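Local coordinates for aminotransferase, class V family protein (Trichomonas vaginalis, PDB 5F8V), which probably catalyses the pyridoxal-phosphate-dependent transamination between O-phospho-L-serine and 2-oxoglutarate, the second step of L-serine biosynthesis from 3-phosphoglycerate, at residues C154-T158 and S180-R185. Numbering follows the deposited sequence.
Sequences CDNET and SNFLSR
D155 OD2 lies at the edge of the R185 guanidinium, near its plane, with carboxylate and guanidinium planes 59° apart, and in the plane of the N181 amide. This oxygen takes two bonds from one face of its carboxylate: N181 ND2 on the anti side at 2.8 Å, nearly straight, and R185 NH2 on the syn side, the salt bridge, at 2.8 Å and more bent. R185 NH2 also bonds F164 O, and N181 ND2 also bonds E163 OE2. Flanking this cluster, N156 CB packs on N181 CB at 3.8 Å. With CG anti to the backbone N (chi1 -177°), N156 sends ND2 to S180 OG at 2.7 Å, while N156 OD1 is held by S301. S180 OG in turn donates to T158 OG1 at 3.0 Å. A water bridges N156 O and S180 N. Segment 154-158 starts at the end of strand 148-154 of the central sheet; 180-185 lies in the loop after the neighbouring parallel strand 174-177. T158 OG1 is hydrogen-bonded to O3 of the cofactor-lysine adduct at position 202, so T158 touches the cofactor directly; N156 and S180 stand behind it as a second shell that probably steadies its hydroxyl, and R185 probably offsets the charge of the buried D155.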
# COMPACT_ATOMS: atom_id res chain seq x y z
N CYS A 154 -2.22 14.05 -17.33
CA CYS A 154 -1.03 13.27 -17.03
C CYS A 154 0.20 14.00 -17.57
O CYS A 154 0.33 14.20 -18.78
CB CYS A 154 -1.13 11.89 -17.67
SG CYS A 154 0.22 10.81 -17.20
N ASP A 155 1.08 14.40 -16.67
CA ASP A 155 2.25 15.18 -17.07
C ASP A 155 3.21 14.37 -17.94
O ASP A 155 3.84 14.93 -18.83
CB ASP A 155 2.97 15.74 -15.84
CG ASP A 155 3.79 16.96 -16.17
OD1 ASP A 155 3.25 17.90 -16.79
OD2 ASP A 155 4.97 17.00 -15.79
N ASN A 156 3.32 13.06 -17.69
CA ASN A 156 4.17 12.18 -18.49
C ASN A 156 3.49 10.84 -18.79
O ASN A 156 3.30 10.02 -17.89
CB ASN A 156 5.52 11.97 -17.80
CG ASN A 156 6.47 11.12 -18.63
OD1 ASN A 156 6.98 11.56 -19.65
ND2 ASN A 156 6.64 9.87 -18.22
N GLU A 157 3.12 10.62 -20.05
CA GLU A 157 2.48 9.36 -20.44
C GLU A 157 3.57 8.33 -20.74
O GLU A 157 4.35 8.48 -21.68
CB GLU A 157 1.52 9.55 -21.61
CG GLU A 157 0.21 10.22 -21.21
CD GLU A 157 -0.77 9.31 -20.48
OE1 GLU A 157 -0.48 8.11 -20.30
OE2 GLU A 157 -1.86 9.80 -20.08
N THR A 158 3.61 7.30 -19.90
CA THR A 158 4.70 6.33 -19.83
C THR A 158 4.78 5.44 -21.09
O THR A 158 5.87 5.13 -21.58
CB THR A 158 4.50 5.48 -18.54
OG1 THR A 158 4.18 6.36 -17.45
CG2 THR A 158 5.72 4.71 -18.15
N SER A 180 5.11 8.99 -13.37
CA SER A 180 6.34 8.62 -14.07
C SER A 180 7.36 9.74 -14.27
O SER A 180 8.40 9.51 -14.89
CB SER A 180 5.97 8.01 -15.43
OG SER A 180 5.16 8.89 -16.17
N ASN A 181 7.11 10.95 -13.76
CA ASN A 181 8.14 12.01 -13.79
C ASN A 181 8.31 12.81 -12.49
O ASN A 181 8.96 13.87 -12.49
CB ASN A 181 7.94 12.92 -15.03
CG ASN A 181 6.86 13.98 -14.84
OD1 ASN A 181 6.09 13.95 -13.89
ND2 ASN A 181 6.81 14.93 -15.76
N PHE A 182 7.78 12.29 -11.39
CA PHE A 182 7.83 12.99 -10.10
C PHE A 182 9.25 13.03 -9.61
O PHE A 182 9.91 11.99 -9.56
CB PHE A 182 6.96 12.28 -9.06
CG PHE A 182 6.70 13.09 -7.82
CD1 PHE A 182 7.06 12.61 -6.56
CD2 PHE A 182 6.04 14.31 -7.91
CE1 PHE A 182 6.80 13.36 -5.42
CE2 PHE A 182 5.78 15.06 -6.77
CZ PHE A 182 6.15 14.58 -5.53
N LEU A 183 9.72 14.23 -9.26
CA LEU A 183 11.09 14.48 -8.79
C LEU A 183 12.17 14.23 -9.87
O LEU A 183 13.34 13.98 -9.55
CB LEU A 183 11.40 13.71 -7.50
CG LEU A 183 10.38 13.90 -6.36
CD1 LEU A 183 10.53 12.80 -5.33
CD2 LEU A 183 10.53 15.28 -5.72
N SER A 184 11.76 14.31 -11.14
CA SER A 184 12.69 14.27 -12.26
C SER A 184 13.05 15.69 -12.70
O SER A 184 13.94 15.85 -13.53
CB SER A 184 12.09 13.50 -13.43
OG SER A 184 11.08 14.24 -14.08
N ARG A 185 12.35 16.69 -12.15
CA ARG A 185 12.60 18.10 -12.45
C ARG A 185 11.89 19.02 -11.45
O ARG A 185 10.99 18.57 -10.72
CB ARG A 185 12.15 18.43 -13.87
CG ARG A 185 10.71 18.06 -14.16
CD ARG A 185 10.34 18.45 -15.57
NE ARG A 185 8.94 18.20 -15.87
CZ ARG A 185 8.42 18.16 -17.10
NH1 ARG A 185 9.17 18.37 -18.18
NH2 ARG A 185 7.12 17.92 -17.25
O HOH W 1 3.23 10.90 -15.03